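Long-range contact in PvdO (Pseudomonas aeruginosa, PDB 5HHA), which probably takes part in periplasmic maturation of the pyoverdine chromophore and belongs to the formylglycine-generating enzyme family: residues R157-F171 with N206-E219. Sequence-based numbering, arbitrary orientation. Where two conformers were deposited one is given.
Sequences REYGARAGSAGPFPF and NAFGVYDMHGNVYE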
# COMPACT_ATOMS: atom_id res chain seq x y z
N ARG A 157 -3.54 -3.90 5.52
CA ARG A 157 -2.27 -3.51 4.94
C ARG A 157 -1.10 -3.93 5.85
O ARG A 157 -0.12 -4.52 5.39
CB ARG A 157 -2.26 -2.01 4.62
CG ARG A 157 -1.33 -1.59 3.48
CD ARG A 157 0.15 -1.65 3.82
NE ARG A 157 0.95 -1.16 2.70
CZ ARG A 157 2.27 -1.08 2.70
NH1 ARG A 157 2.95 -1.30 3.81
NH2 ARG A 157 2.90 -0.75 1.59
N GLU A 158 -1.21 -3.65 7.15
CA GLU A 158 -0.11 -4.07 8.04
C GLU A 158 -0.01 -5.60 8.10
O GLU A 158 1.07 -6.15 8.11
CB GLU A 158 -0.25 -3.49 9.44
CG GLU A 158 1.01 -3.78 10.31
CD GLU A 158 1.07 -3.03 11.63
OE1 GLU A 158 0.80 -1.82 11.66
OE2 GLU A 158 1.43 -3.70 12.63
N TYR A 159 -1.16 -6.28 8.10
CA TYR A 159 -1.18 -7.75 8.11
C TYR A 159 -0.41 -8.29 6.91
O TYR A 159 0.40 -9.19 7.00
CB TYR A 159 -2.62 -8.21 8.05
CG TYR A 159 -2.88 -9.70 8.07
CD1 TYR A 159 -2.50 -10.48 9.16
CD2 TYR A 159 -3.62 -10.31 7.06
CE1 TYR A 159 -2.83 -11.83 9.23
CE2 TYR A 159 -3.93 -11.67 7.11
CZ TYR A 159 -3.55 -12.40 8.22
OH TYR A 159 -3.87 -13.74 8.36
N GLY A 160 -0.71 -7.72 5.75
CA GLY A 160 -0.11 -8.14 4.49
C GLY A 160 1.35 -7.79 4.37
O GLY A 160 2.12 -8.52 3.74
N ALA A 161 1.76 -6.68 4.98
CA ALA A 161 3.16 -6.30 5.02
C ALA A 161 3.96 -7.25 5.90
O ALA A 161 5.06 -7.64 5.54
CB ALA A 161 3.31 -4.87 5.53
N ARG A 162 3.41 -7.59 7.06
CA ARG A 162 4.17 -8.39 8.02
C ARG A 162 4.30 -9.85 7.62
O ARG A 162 5.34 -10.48 7.86
CB ARG A 162 3.52 -8.35 9.39
CG ARG A 162 3.62 -7.00 10.08
CD ARG A 162 3.02 -7.06 11.50
NE ARG A 162 3.25 -5.80 12.21
CZ ARG A 162 4.43 -5.44 12.70
NH1 ARG A 162 5.46 -6.24 12.64
NH2 ARG A 162 4.58 -4.25 13.25
N ALA A 163 3.23 -10.42 7.05
CA ALA A 163 3.24 -11.83 6.65
C ALA A 163 3.73 -12.73 7.79
O ALA A 163 4.52 -13.67 7.58
CB ALA A 163 4.08 -12.03 5.40
N GLY A 164 3.26 -12.46 9.01
CA GLY A 164 3.58 -13.28 10.16
C GLY A 164 4.74 -12.75 11.00
O GLY A 164 4.96 -13.26 12.12
N SER A 165 5.42 -11.72 10.57
CA SER A 165 6.61 -11.24 11.27
C SER A 165 6.25 -10.20 12.32
O SER A 165 5.32 -9.43 12.15
CB SER A 165 7.62 -10.69 10.28
OG SER A 165 7.11 -9.54 9.63
N ALA A 166 6.98 -10.21 13.43
CA ALA A 166 6.71 -9.32 14.56
C ALA A 166 7.60 -8.10 14.62
O ALA A 166 7.29 -7.13 15.31
CB ALA A 166 6.90 -10.12 15.86
N GLY A 167 8.75 -8.18 13.99
CA GLY A 167 9.72 -7.09 13.97
C GLY A 167 9.40 -6.08 12.90
O GLY A 167 8.35 -6.13 12.26
N PRO A 168 10.32 -5.13 12.70
CA PRO A 168 10.07 -4.08 11.72
C PRO A 168 10.00 -4.57 10.27
O PRO A 168 9.30 -3.96 9.44
CB PRO A 168 11.26 -3.13 11.92
CG PRO A 168 12.31 -3.94 12.52
CD PRO A 168 11.61 -4.95 13.39
N PHE A 169 10.71 -5.65 9.95
CA PHE A 169 10.75 -6.14 8.58
C PHE A 169 10.63 -7.66 8.51
O PHE A 169 11.17 -8.37 9.36
CB PHE A 169 12.05 -5.77 7.89
CG PHE A 169 12.33 -4.29 7.91
CD1 PHE A 169 11.62 -3.43 7.08
CD2 PHE A 169 13.27 -3.73 8.78
CE1 PHE A 169 11.85 -2.05 7.10
CE2 PHE A 169 13.48 -2.35 8.80
CZ PHE A 169 12.78 -1.53 7.97
N PRO A 170 9.97 -8.17 7.47
CA PRO A 170 9.88 -9.63 7.31
C PRO A 170 11.11 -10.25 6.65
O PRO A 170 11.13 -11.48 6.46
CB PRO A 170 8.63 -9.79 6.44
CG PRO A 170 8.59 -8.54 5.61
CD PRO A 170 9.10 -7.44 6.53
N PHE A 171 12.13 -9.46 6.36
CA PHE A 171 13.34 -9.89 5.68
C PHE A 171 14.50 -9.40 6.52
O PHE A 171 14.35 -8.47 7.33
CB PHE A 171 13.41 -9.29 4.27
CG PHE A 171 13.06 -7.84 4.20
CD1 PHE A 171 13.96 -6.89 4.61
CD2 PHE A 171 11.81 -7.43 3.76
CE1 PHE A 171 13.64 -5.55 4.55
CE2 PHE A 171 11.47 -6.08 3.70
CZ PHE A 171 12.39 -5.16 4.10
N ASN A 206 7.39 -11.19 0.36
CA ASN A 206 7.35 -11.73 1.71
C ASN A 206 6.65 -13.09 1.72
O ASN A 206 6.32 -13.64 0.66
CB ASN A 206 6.74 -10.72 2.69
CG ASN A 206 5.26 -10.49 2.46
OD1 ASN A 206 4.55 -11.26 1.81
ND2 ASN A 206 4.76 -9.40 3.05
N ALA A 207 6.45 -13.65 2.91
CA ALA A 207 5.96 -15.03 3.05
C ALA A 207 4.52 -15.20 2.61
O ALA A 207 4.05 -16.32 2.44
CB ALA A 207 6.13 -15.53 4.50
N PHE A 208 3.80 -14.09 2.47
CA PHE A 208 2.42 -14.13 1.97
C PHE A 208 2.40 -14.00 0.45
O PHE A 208 1.32 -14.01 -0.14
CB PHE A 208 1.58 -13.00 2.57
CG PHE A 208 1.03 -13.26 3.96
CD1 PHE A 208 1.22 -14.45 4.66
CD2 PHE A 208 0.27 -12.27 4.54
CE1 PHE A 208 0.64 -14.60 5.93
CE2 PHE A 208 -0.28 -12.42 5.79
CZ PHE A 208 -0.10 -13.58 6.48
N GLY A 209 3.54 -13.88 -0.19
CA GLY A 209 3.55 -13.68 -1.63
C GLY A 209 3.30 -12.24 -2.05
O GLY A 209 2.95 -11.97 -3.21
N VAL A 210 3.50 -11.29 -1.14
CA VAL A 210 3.22 -9.88 -1.42
C VAL A 210 4.53 -9.14 -1.66
O VAL A 210 5.53 -9.38 -0.97
CB VAL A 210 2.49 -9.25 -0.25
CG1 VAL A 210 2.10 -7.82 -0.58
CG2 VAL A 210 1.24 -10.04 0.08
N TYR A 211 4.55 -8.21 -2.62
CA TYR A 211 5.74 -7.44 -3.00
C TYR A 211 5.58 -5.96 -2.67
O TYR A 211 4.47 -5.42 -2.67
CB TYR A 211 5.95 -7.52 -4.51
CG TYR A 211 6.28 -8.90 -5.03
CD1 TYR A 211 5.28 -9.84 -5.31
CD2 TYR A 211 7.60 -9.25 -5.30
CE1 TYR A 211 5.59 -11.08 -5.80
CE2 TYR A 211 7.91 -10.50 -5.82
CZ TYR A 211 6.90 -11.38 -6.06
OH TYR A 211 7.21 -12.65 -6.56
N ASP A 212 6.71 -5.32 -2.41
CA ASP A 212 6.82 -3.86 -2.26
C ASP A 212 6.07 -3.30 -1.05
O ASP A 212 5.75 -2.11 -1.05
CB ASP A 212 6.42 -3.12 -3.55
CG ASP A 212 7.36 -3.40 -4.70
OD1 ASP A 212 8.60 -3.23 -4.53
OD2 ASP A 212 6.89 -3.80 -5.79
N MET A 213 5.84 -4.11 -0.03
CA MET A 213 5.18 -3.58 1.15
C MET A 213 6.08 -2.65 1.96
O MET A 213 5.59 -1.97 2.87
CB MET A 213 4.66 -4.72 2.02
CG MET A 213 3.34 -5.31 1.53
SD MET A 213 1.97 -4.20 1.95
CE MET A 213 0.56 -5.21 1.60
N HIS A 214 7.37 -2.60 1.67
CA HIS A 214 8.33 -1.82 2.46
C HIS A 214 9.03 -0.74 1.69
O HIS A 214 10.01 -0.17 2.16
CB HIS A 214 9.26 -2.75 3.21
CG HIS A 214 8.50 -3.74 4.03
ND1 HIS A 214 8.13 -3.58 5.35
CD2 HIS A 214 7.92 -4.88 3.61
CE1 HIS A 214 7.36 -4.61 5.71
NE2 HIS A 214 7.25 -5.42 4.67
N GLY A 215 8.52 -0.40 0.51
CA GLY A 215 9.06 0.72 -0.23
C GLY A 215 8.25 1.02 -1.48
O GLY A 215 7.09 0.60 -1.63
N ASN A 216 8.89 1.75 -2.38
CA ASN A 216 8.35 2.12 -3.69
C ASN A 216 7.42 3.32 -3.58
O ASN A 216 7.81 4.43 -3.93
CB ASN A 216 7.79 0.91 -4.46
CG ASN A 216 8.12 0.97 -5.94
OD1 ASN A 216 8.88 1.82 -6.38
ND2 ASN A 216 7.57 0.03 -6.71
N VAL A 217 6.19 3.12 -3.08
CA VAL A 217 5.26 4.22 -2.84
C VAL A 217 4.49 3.98 -1.55
O VAL A 217 4.26 2.84 -1.15
CB VAL A 217 4.22 4.36 -4.00
CG1 VAL A 217 4.88 4.83 -5.27
CG2 VAL A 217 3.47 3.08 -4.28
N TYR A 218 4.08 5.08 -0.93
CA TYR A 218 2.98 4.99 0.04
C TYR A 218 1.72 4.52 -0.67
O TYR A 218 1.63 4.58 -1.90
CB TYR A 218 2.71 6.37 0.64
CG TYR A 218 3.50 6.67 1.90
CD1 TYR A 218 2.97 6.33 3.14
CD2 TYR A 218 4.74 7.30 1.86
CE1 TYR A 218 3.64 6.62 4.32
CE2 TYR A 218 5.42 7.59 3.05
CZ TYR A 218 4.87 7.23 4.27
OH TYR A 218 5.48 7.52 5.49
N GLU A 219 0.73 4.10 0.11
CA GLU A 219 -0.52 3.58 -0.41
C GLU A 219 -1.69 4.13 0.36
O GLU A 219 -1.69 4.10 1.60
CB GLU A 219 -0.58 2.07 -0.26
CG GLU A 219 0.46 1.32 -1.08
CD GLU A 219 0.61 -0.11 -0.66
OE1 GLU A 219 -0.30 -0.65 0.01
OE2 GLU A 219 1.65 -0.73 -1.01
O HOH W 1 5.14 0.84 0.52
O HOH W 2 8.42 -12.85 4.83
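Arg-157 and Glu-219 form a buried salt bridge, side-on and with separate nitrogens: NE lies 3.0 Å from Glu-219 OE1 and NH2 2.9 Å from Glu-219 OE2. Both oxygens lie near the guanidinium plane, yet that plane and the carboxylate's are 63° apart, so the acid is met from above its own plane. Arg-157 NH1 donates to Met-213 O (2.9 Å) on a lone pair, and Met-213 SD sits over the centre of one guanidinium face, 3.2 Å from Arg-157 CZ. Arg-281, from strand 278-285, gives Glu-219 OE2 a second cationic partner.

Hydrogen bonds also tie down the last turn of helix 154-162. Asn-206 ND2 reaches Gly-160 O at 2.9 Å and, weakly, Ala-161 O; Ala-161 O additionally accepts from His-214 NE2 (3.2 Å), which approaches from above the carbonyl plane. Asn-206 OD1 looks back to its own loop, taking Phe-208 N, an Asx turn, and Val-210 N from opposite faces.

Among the aromatic contacts, Ala-163 CA stands 3.5 Å from the Phe-208 ring centroid, only 5° off the normal, a CH-pi contact. The edge of Phe-208 meets the face of Tyr-159, whose OH bonds Pro-46 O. Phe-171 turns its edge to the face of His-214, planes at 90°, its first side-chain torsion bringing CE2 to the imidazole.

The chemistry implies that side-chain donors from Asn-206 and His-214, in the loop part of 206-219, satisfy carbonyls at the helix's C-terminal end, while the arginine, gripped by acid and carbonyl, has little rotational freedom and probably helps keep Glu-219 ionised.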